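Local coordinates for protein EmGH1 (Erythrobacter marinus, PDB 5Z87) that probably hydrolyses beta-glucosidic linkages as a family 3 glycoside hydrolase, releasing sugars from the non-reducing ends of its substrates, at residues W197-H202 with Y660-G665; A413-V418 with F728-L733; D70-P75 with M109-E114. All blocks are in the same frame, centred on the assembly; numbering follows the deposited sequence.

Contact 1: residues W197-H202 with Y660-G665; sequences WGEDPH and YPFGHG
Phe662, in the type II beta turn Pro661–His664 of the family 3 C-terminal domain, projects its ring against Glu199 and Asp200, which precede helix 201-216 of the N-terminal TIM-barrel domain. The contact is thus a buried interdomain one in which one aromatic ring lies against two acidic side chains. The turn is closed by His664 N bonding to Pro661 O (3.1 Å), and Gly663 supplies its third residue with a positive phi of 84°. With CG anti to the backbone N (chi1 173°), the Phe662 ring is carried away from the turn and across to the other segment. Glu199 runs past Phe662 in the opposite direction, its carboxylate only 12° from parallel with the ring. Its OE2 comes 3.7 Å from Phe662 CB, and its CG stands 4.0 Å from Phe662 CD1. Both carboxylate oxygens of Glu199 are bound elsewhere, OE1 to Thr628 N and OE2 to Tyr640 N, which should fix the rotation of the carboxylate in this buried setting. Asp200 caps helix 201-216 through OD2 to Val203 N, while its OD1 pairs with Tyr640 OH. What it offers Phe662 is therefore mainly its methylene: the two side chains cross at about a right angle, and Asp200 CB lies 3.6 Å from both Phe662 CE1 and Phe662 CZ at the far end of the ring.

Contact 2: residues A413-V418 with F728-L733; sequences AEESIV and FQKVLL
Glu415 and Lys730 form a salt bridge between helix 403-416 and strand 724-733, and this single pair makes up the whole contact. The tight part lies around the ammonium group: Lys730 NZ donates to Glu415 OE1 over 3.1 Å, approaching on the anti side and 31° out of the carboxylate plane. The same NZ is 3.0 Å from Glu415 O, drawn in close to the backbone of the residue whose carboxylate it binds. Glu415 gets there by bending at chi2 (-81°), which folds OE1 back toward its own main chain, whereas Lys730 reaches out from the strand as a long arm with a modest kink at chi3. Neither charge relies on the other alone, since Glu415 OE1 also takes Arg154 NH1 and Gln704 NE2, and Lys730 NZ also binds Ser622 OG and Ala152 O. The looser side is that of Glu415, which is partly exposed, whereas Lys730 is buried. Reaching from an outermost strand, this lysine links the fibronectin type III-like domain to helix 403-416, between the N-terminal and C-terminal family 3 regions of this multidomain glycoside hydrolase.

Contact 3: residues D70-P75 with M109-E114; sequences DVMSDP and MAMQQE
Met72 of helix 68-73 meets Met111 of helix 101-116 on the periphery of the TIM-barrel domain, where helix 101-116 forms the crossover of a beta-alpha-beta unit between the parallel strands 91-93 and 126-129. The backbones come near here, with Met72 CA 5.6 Å from Met111 CA, and the two segments meet without a hydrogen bond between them.

Apolar packing makes up one end. The two methionine side chains cross at about a right angle, so that Met72 CG rests on the bend of Met111, 3.6 Å from Met111 SD and 3.7 Å from Met111 CG. Met111 has CG anti to its backbone nitrogen (chi1 -179°), which sends the chain out from its helix toward helix 68-73 before it turns aside. Val71 adds a lighter touch, its CG1 4.3 Å from Met111 CG; the same buried valine also packs on Phe78 and Phe85, which connects the methionine pair to helix 75-81 and to the loop that follows it.

Contact between a ring and a charged group marks the other end. Pro75 is the first residue of helix 75-81, where no helical N-H bond is required of it, and Asp74 before it caps that helix through OD1 to Gly77 N. Glu114 bends at chi2 (-78°) and turns the flat of its carboxylate to the proline, while its OE1 forms a salt bridge with Arg118 NH2 one turn further along the chain. This partner probably steadies the charge next to an apolar ring. Pro75 CG stands almost directly over Glu114 CD at 3.6 Å, with Glu114 OE1 at 3.8 Å and Glu114 OE2 at 3.9 Å from that same carbon.

How the contacts relate
Contact 3 closes first along the chain, within the TIM-barrel domain, before contacts 1 and 2 open. These two then interleave: 197-202, 413-418, 660-665 and 728-733 follow in order, so the paths cross. Their centres are 14 Å apart and they touch, with His202 CD2 4.0 Å from Phe728 CD2 and His664 O 3.8 Å from Val418 CG1. Strand 724-733, which carries half of contact 2, also reaches contact 1 through Met725. Together they knit barrel, C-terminal domain and fibronectin type III-like domain around one junction. Contact 3 lies about 45 Å from both, centre to centre, across the chain's middle, and concerns two helices of the N-terminal domain alone.

Contact 1: residues W197-H202 with Y660-G665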
loop_
_atom_site.group_PDB
_atom_site.type_symbol
_atom_site.label_atom_id
_atom_site.label_comp_id
_atom_site.label_asym_id
_atom_site.label_seq_id
_atom_site.Cartn_x
_atom_site.Cartn_y
_atom_site.Cartn_z
ATOM N N TRP A 197 15.429 -5.412 -10.844
ATOM C CA TRP A 197 15.173 -5.609 -12.261
ATOM C C TRP A 197 13.717 -5.339 -12.627
ATOM O O TRP A 197 13.227 -5.827 -13.648
ATOM C CB TRP A 197 15.624 -7.015 -12.668
ATOM C CG TRP A 197 17.138 -7.111 -12.516
ATOM C CD1 TRP A 197 17.834 -7.182 -11.345
ATOM C CD2 TRP A 197 18.126 -7.037 -13.561
ATOM N NE1 TRP A 197 19.185 -7.188 -11.592
ATOM C CE2 TRP A 197 19.392 -7.113 -12.944
ATOM C CE3 TRP A 197 18.061 -6.948 -14.961
ATOM C CZ2 TRP A 197 20.588 -7.094 -13.678
ATOM C CZ3 TRP A 197 19.246 -6.942 -15.685
ATOM C CH2 TRP A 197 20.491 -7.011 -15.041
ATOM N N GLY A 198 13.021 -4.555 -11.829
ATOM C CA GLY A 198 11.716 -4.083 -12.220
ATOM C C GLY A 198 10.603 -4.705 -11.410
ATOM O O GLY A 198 10.810 -5.267 -10.331
ATOM N N GLU A 199 9.392 -4.602 -11.959
ATOM C CA GLU A 199 8.188 -5.075 -11.297
ATOM C C GLU A 199 7.750 -6.469 -11.742
ATOM O O GLU A 199 6.891 -7.068 -11.089
ATOM C CB GLU A 199 7.035 -4.079 -11.546
ATOM C CG GLU A 199 6.451 -4.105 -12.972
ATOM C CD GLU A 199 5.453 -2.962 -13.247
ATOM O OE1 GLU A 199 5.632 -1.862 -12.676
ATOM O OE2 GLU A 199 4.502 -3.166 -14.042
ATOM N N ASP A 200 8.276 -6.980 -12.822
ATOM C CA ASP A 200 7.660 -8.191 -13.367
ATOM C C ASP A 200 8.351 -9.448 -12.843
ATOM O O ASP A 200 9.580 -9.554 -12.936
ATOM C CB ASP A 200 7.722 -8.196 -14.878
ATOM C CG ASP A 200 7.128 -9.452 -15.460
ATOM O OD1 ASP A 200 5.943 -9.722 -15.178
ATOM O OD2 ASP A 200 7.841 -10.171 -16.182
ATOM N N PRO A 201 7.592 -10.429 -12.331
ATOM C CA PRO A 201 8.235 -11.662 -11.835
ATOM C C PRO A 201 8.999 -12.416 -12.905
ATOM O O PRO A 201 10.099 -12.923 -12.627
ATOM C CB PRO A 201 7.055 -12.471 -11.287
ATOM C CG PRO A 201 6.029 -11.418 -10.904
ATOM C CD PRO A 201 6.150 -10.399 -12.018
ATOM N N HIS A 202 8.477 -12.487 -14.132
ATOM C CA HIS A 202 9.193 -13.233 -15.167
ATOM C C HIS A 202 10.523 -12.570 -15.516
ATOM O O HIS A 202 11.549 -13.251 -15.629
ATOM C CB HIS A 202 8.331 -13.386 -16.419
ATOM C CG HIS A 202 9.044 -14.047 -17.557
ATOM N ND1 HIS A 202 9.191 -15.416 -17.648
ATOM C CD2 HIS A 202 9.675 -13.527 -18.639
ATOM C CE1 HIS A 202 9.866 -15.712 -18.745
ATOM N NE2 HIS A 202 10.170 -14.585 -19.366
ATOM N N TYR A 660 3.596 5.719 -18.919
ATOM C CA TYR A 660 4.121 4.743 -19.864
ATOM C C TYR A 660 3.844 3.354 -19.297
ATOM O O TYR A 660 4.098 3.107 -18.106
ATOM C CB TYR A 660 5.633 4.923 -20.109
ATOM C CG TYR A 660 6.089 6.338 -20.425
ATOM C CD1 TYR A 660 5.925 6.884 -21.700
ATOM C CD2 TYR A 660 6.705 7.114 -19.460
ATOM C CE1 TYR A 660 6.354 8.178 -21.984
ATOM C CE2 TYR A 660 7.140 8.411 -19.737
ATOM C CZ TYR A 660 6.964 8.930 -20.999
ATOM O OH TYR A 660 7.401 10.205 -21.265
ATOM N N PRO A 661 3.345 2.424 -20.099
ATOM C CA PRO A 661 3.062 1.085 -19.582
ATOM C C PRO A 661 4.312 0.225 -19.529
ATOM O O PRO A 661 5.306 0.480 -20.210
ATOM C CB PRO A 661 2.059 0.526 -20.591
ATOM C CG PRO A 661 2.427 1.205 -21.876
ATOM C CD PRO A 661 2.881 2.595 -21.484
ATOM N N PHE A 662 4.243 -0.808 -18.689
ATOM C CA PHE A 662 5.291 -1.816 -18.655
ATOM C C PHE A 662 5.587 -2.330 -20.062
ATOM O O PHE A 662 4.674 -2.623 -20.839
ATOM C CB PHE A 662 4.884 -2.989 -17.750
ATOM C CG PHE A 662 5.855 -4.157 -17.792
ATOM C CD1 PHE A 662 6.944 -4.206 -16.929
ATOM C CD2 PHE A 662 5.685 -5.193 -18.703
ATOM C CE1 PHE A 662 7.833 -5.264 -16.973
ATOM C CE2 PHE A 662 6.569 -6.251 -18.745
ATOM C CZ PHE A 662 7.647 -6.288 -17.876
ATOM N N GLY A 663 6.877 -2.447 -20.381
ATOM C CA GLY A 663 7.317 -2.928 -21.680
ATOM C C GLY A 663 7.380 -1.891 -22.783
ATOM O O GLY A 663 7.655 -2.255 -23.931
ATOM N N HIS A 664 7.133 -0.620 -22.478
ATOM C CA HIS A 664 7.072 0.439 -23.478
ATOM C C HIS A 664 8.468 0.876 -23.899
ATOM O O HIS A 664 9.331 1.117 -23.054
ATOM C CB HIS A 664 6.312 1.632 -22.909
ATOM C CG HIS A 664 6.411 2.876 -23.733
ATOM N ND1 HIS A 664 5.632 3.093 -24.850
ATOM C CD2 HIS A 664 7.176 3.984 -23.587
ATOM C CE1 HIS A 664 5.923 4.274 -25.365
ATOM N NE2 HIS A 664 6.860 4.834 -24.620
ATOM N N GLY A 665 8.676 1.006 -25.206
ATOM C CA GLY A 665 9.890 1.605 -25.734
ATOM C C GLY A 665 9.776 1.803 -27.229
ATOM O O GLY A 665 9.294 0.910 -27.931
#

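Contact 2: residues A413-V418 with F728-L733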
loop_
_atom_site.group_PDB
_atom_site.type_symbol
_atom_site.label_atom_id
_atom_site.label_comp_id
_atom_site.label_asym_id
_atom_site.label_seq_id
_atom_site.Cartn_x
_atom_site.Cartn_y
_atom_site.Cartn_z
ATOM N N ALA A 413 24.834 -0.378 -22.390
ATOM C CA ALA A 413 24.109 0.888 -22.392
ATOM C C ALA A 413 23.367 1.112 -23.711
ATOM O O ALA A 413 22.194 1.513 -23.709
ATOM C CB ALA A 413 25.071 2.038 -22.105
ATOM N N GLU A 414 24.024 0.830 -24.846
ATOM C CA GLU A 414 23.379 0.967 -26.156
ATOM C C GLU A 414 22.121 0.103 -26.278
ATOM O O GLU A 414 21.203 0.448 -27.037
ATOM C CB GLU A 414 24.374 0.621 -27.285
ATOM C CG GLU A 414 25.580 1.593 -27.361
ATOM C CD GLU A 414 26.608 1.260 -28.459
ATOM O OE1 GLU A 414 26.640 0.111 -28.953
ATOM O OE2 GLU A 414 27.388 2.170 -28.826
ATOM N N GLU A 415 22.059 -1.021 -25.557
ATOM C CA GLU A 415 20.886 -1.888 -25.611
ATOM C C GLU A 415 19.814 -1.497 -24.602
ATOM O O GLU A 415 18.682 -1.975 -24.711
ATOM C CB GLU A 415 21.274 -3.355 -25.362
ATOM C CG GLU A 415 22.206 -3.978 -26.384
ATOM C CD GLU A 415 21.482 -4.445 -27.635
ATOM O OE1 GLU A 415 20.318 -4.886 -27.531
ATOM O OE2 GLU A 415 22.078 -4.365 -28.729
ATOM N N SER A 416 20.141 -0.644 -23.637
ATOM C CA SER A 416 19.287 -0.376 -22.489
ATOM C C SER A 416 18.550 0.945 -22.562
ATOM O O SER A 416 17.428 1.039 -22.050
ATOM C CB SER A 416 20.117 -0.374 -21.207
ATOM O OG SER A 416 20.710 -1.641 -21.020
ATOM N N ILE A 417 19.156 1.977 -23.150
ATOM C CA ILE A 417 18.523 3.291 -23.142
ATOM C C ILE A 417 17.171 3.218 -23.846
ATOM O O ILE A 417 17.032 2.605 -24.913
ATOM C CB ILE A 417 19.460 4.337 -23.761
ATOM C CG1 ILE A 417 20.737 4.431 -22.922
ATOM C CG2 ILE A 417 18.793 5.690 -23.791
ATOM C CD1 ILE A 417 21.869 5.152 -23.599
ATOM N N VAL A 418 16.153 3.804 -23.215
ATOM C CA VAL A 418 14.766 3.708 -23.661
ATOM C C VAL A 418 14.374 5.009 -24.347
ATOM O O VAL A 418 14.569 6.097 -23.787
ATOM C CB VAL A 418 13.817 3.431 -22.479
ATOM C CG1 VAL A 418 12.345 3.393 -22.965
ATOM C CG2 VAL A 418 14.214 2.160 -21.732
ATOM N N PHE A 728 9.661 -13.277 -23.476
ATOM C CA PHE A 728 10.051 -12.154 -24.320
ATOM C C PHE A 728 11.239 -12.558 -25.182
ATOM O O PHE A 728 11.990 -13.478 -24.851
ATOM C CB PHE A 728 10.379 -10.897 -23.500
ATOM C CG PHE A 728 11.613 -11.018 -22.650
ATOM C CD1 PHE A 728 12.885 -10.945 -23.212
ATOM C CD2 PHE A 728 11.502 -11.179 -21.278
ATOM C CE1 PHE A 728 14.021 -11.053 -22.419
ATOM C CE2 PHE A 728 12.635 -11.276 -20.478
ATOM C CZ PHE A 728 13.900 -11.210 -21.053
ATOM N N GLN A 729 11.421 -11.821 -26.274
ATOM C CA GLN A 729 12.500 -12.080 -27.218
ATOM C C GLN A 729 12.854 -10.783 -27.925
ATOM O O GLN A 729 12.037 -10.244 -28.673
ATOM C CB GLN A 729 12.078 -13.136 -28.233
ATOM C CG GLN A 729 13.171 -13.528 -29.215
ATOM C CD GLN A 729 14.433 -13.974 -28.520
ATOM O OE1 GLN A 729 14.474 -15.057 -27.924
ATOM N NE2 GLN A 729 15.470 -13.136 -28.569
ATOM N N LYS A 730 14.057 -10.273 -27.698
ATOM C CA LYS A 730 14.544 -9.165 -28.508
ATOM C C LYS A 730 14.926 -9.689 -29.891
ATOM O O LYS A 730 15.603 -10.715 -30.009
ATOM C CB LYS A 730 15.730 -8.482 -27.829
ATOM C CG LYS A 730 15.956 -7.050 -28.310
ATOM C CD LYS A 730 16.945 -6.314 -27.445
ATOM C CE LYS A 730 16.577 -4.855 -27.311
ATOM N NZ LYS A 730 17.530 -4.105 -26.465
ATOM N N VAL A 731 14.441 -9.022 -30.939
ATOM C CA VAL A 731 14.771 -9.376 -32.317
ATOM C C VAL A 731 15.425 -8.180 -32.993
ATOM O O VAL A 731 15.175 -7.022 -32.643
ATOM C CB VAL A 731 13.552 -9.841 -33.140
ATOM C CG1 VAL A 731 12.953 -11.086 -32.534
ATOM C CG2 VAL A 731 12.517 -8.726 -33.243
ATOM N N LEU A 732 16.292 -8.480 -33.955
ATOM C CA LEU A 732 16.929 -7.489 -34.807
ATOM C C LEU A 732 16.446 -7.731 -36.228
ATOM O O LEU A 732 16.493 -8.867 -36.710
ATOM C CB LEU A 732 18.459 -7.587 -34.723
ATOM C CG LEU A 732 19.268 -6.794 -35.764
ATOM C CD1 LEU A 732 19.077 -5.282 -35.603
ATOM C CD2 LEU A 732 20.756 -7.164 -35.699
ATOM N N LEU A 733 15.951 -6.678 -36.881
ATOM C CA LEU A 733 15.310 -6.803 -38.185
ATOM C C LEU A 733 15.826 -5.732 -39.132
ATOM O O LEU A 733 15.939 -4.560 -38.754
ATOM C CB LEU A 733 13.773 -6.681 -38.078
ATOM C CG LEU A 733 13.004 -7.768 -37.322
ATOM C CD1 LEU A 733 11.487 -7.440 -37.231
ATOM C CD2 LEU A 733 13.229 -9.101 -37.985
#

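Contact 3: residues D70-P75 with M109-E114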
loop_
_atom_site.group_PDB
_atom_site.type_symbol
_atom_site.label_atom_id
_atom_site.label_comp_id
_atom_site.label_asym_id
_atom_site.label_seq_id
_atom_site.Cartn_x
_atom_site.Cartn_y
_atom_site.Cartn_z
ATOM N N ASP A 70 39.027 -3.936 10.192
ATOM C CA ASP A 70 39.714 -4.100 11.475
ATOM C C ASP A 70 40.481 -5.409 11.563
ATOM O O ASP A 70 41.462 -5.493 12.306
ATOM C CB ASP A 70 38.720 -4.020 12.628
ATOM C CG ASP A 70 38.285 -2.601 12.909
ATOM O OD1 ASP A 70 38.679 -1.687 12.142
ATOM O OD2 ASP A 70 37.558 -2.400 13.901
ATOM N N VAL A 71 40.031 -6.439 10.849
ATOM C CA VAL A 71 40.802 -7.664 10.740
ATOM C C VAL A 71 42.074 -7.414 9.935
ATOM O O VAL A 71 43.165 -7.849 10.317
ATOM C CB VAL A 71 39.929 -8.769 10.117
ATOM C CG1 VAL A 71 40.690 -10.083 10.030
ATOM C CG2 VAL A 71 38.646 -8.935 10.920
ATOM N N MET A 72 41.964 -6.677 8.831
ATOM C CA MET A 72 43.114 -6.474 7.957
ATOM C C MET A 72 44.158 -5.568 8.597
ATOM O O MET A 72 45.364 -5.813 8.461
ATOM C CB MET A 72 42.658 -5.889 6.627
ATOM C CG MET A 72 41.786 -6.813 5.832
ATOM S SD MET A 72 41.141 -5.991 4.370
ATOM C CE MET A 72 42.548 -5.949 3.271
ATOM N N SER A 73 43.720 -4.513 9.287
ATOM C CA SER A 73 44.658 -3.526 9.814
ATOM C C SER A 73 45.420 -4.027 11.035
ATOM O O SER A 73 46.517 -3.532 11.311
ATOM C CB SER A 73 43.923 -2.230 10.174
ATOM O OG SER A 73 43.137 -2.392 11.349
ATOM N N ASP A 74 44.864 -4.979 11.788
ATOM C CA ASP A 74 45.478 -5.376 13.051
ATOM C C ASP A 74 44.954 -6.739 13.478
ATOM O O ASP A 74 44.119 -6.825 14.389
ATOM C CB ASP A 74 45.193 -4.325 14.128
ATOM C CG ASP A 74 45.994 -4.544 15.407
ATOM O OD1 ASP A 74 46.797 -5.498 15.478
ATOM O OD2 ASP A 74 45.815 -3.750 16.347
ATOM N N PRO A 75 45.401 -7.821 12.841
ATOM C CA PRO A 75 44.808 -9.135 13.157
ATOM C C PRO A 75 45.044 -9.579 14.592
ATOM O O PRO A 75 44.143 -10.175 15.193
ATOM C CB PRO A 75 45.461 -10.076 12.131
ATOM C CG PRO A 75 46.569 -9.284 11.487
ATOM C CD PRO A 75 46.204 -7.854 11.610
ATOM N N MET A 109 45.501 -11.346 0.155
ATOM C CA MET A 109 46.452 -12.434 0.375
ATOM C C MET A 109 47.063 -12.347 1.765
ATOM O O MET A 109 47.004 -13.305 2.541
ATOM C CB MET A 109 47.529 -12.404 -0.699
ATOM C CG MET A 109 47.039 -12.970 -2.008
ATOM S SD MET A 109 47.967 -12.283 -3.358
ATOM C CE MET A 109 49.467 -13.280 -3.302
ATOM N N ALA A 110 47.588 -11.173 2.120
ATOM C CA ALA A 110 48.150 -10.981 3.453
ATOM C C ALA A 110 47.134 -11.313 4.539
ATOM O O ALA A 110 47.470 -11.982 5.522
ATOM C CB ALA A 110 48.652 -9.542 3.602
ATOM N N MET A 111 45.882 -10.860 4.380
ATOM C CA MET A 111 44.868 -11.112 5.403
ATOM C C MET A 111 44.503 -12.586 5.463
ATOM O O MET A 111 44.341 -13.147 6.551
ATOM C CB MET A 111 43.609 -10.274 5.139
ATOM C CG MET A 111 42.484 -10.455 6.181
ATOM S SD MET A 111 40.793 -10.245 5.500
ATOM C CE MET A 111 40.609 -11.834 4.683
ATOM N N GLN A 112 44.371 -13.229 4.303
ATOM C CA GLN A 112 44.035 -14.646 4.287
ATOM C C GLN A 112 45.113 -15.481 4.971
ATOM O O GLN A 112 44.800 -16.460 5.657
ATOM C CB GLN A 112 43.823 -15.109 2.850
ATOM C CG GLN A 112 42.522 -14.617 2.253
ATOM C CD GLN A 112 41.326 -15.418 2.723
ATOM O OE1 GLN A 112 41.152 -15.671 3.916
ATOM N NE2 GLN A 112 40.503 -15.843 1.778
ATOM N N GLN A 113 46.386 -15.096 4.805
ATOM C CA GLN A 113 47.479 -15.808 5.460
ATOM C C GLN A 113 47.350 -15.707 6.973
ATOM O O GLN A 113 47.596 -16.683 7.689
ATOM C CB GLN A 113 48.822 -15.240 4.974
ATOM C CG GLN A 113 50.074 -16.055 5.288
ATOM C CD GLN A 113 51.352 -15.442 4.671
ATOM O OE1 GLN A 113 51.479 -15.337 3.443
ATOM N NE2 GLN A 113 52.289 -15.025 5.526
ATOM N N GLU A 114 46.936 -14.536 7.476
ATOM C CA GLU A 114 46.644 -14.390 8.903
ATOM C C GLU A 114 45.484 -15.276 9.330
ATOM O O GLU A 114 45.472 -15.810 10.448
ATOM C CB GLU A 114 46.308 -12.936 9.229
ATOM C CG GLU A 114 47.421 -11.970 8.971
ATOM C CD GLU A 114 48.476 -11.997 10.066
ATOM O OE1 GLU A 114 48.270 -12.702 11.087
ATOM O OE2 GLU A 114 49.508 -11.308 9.897
#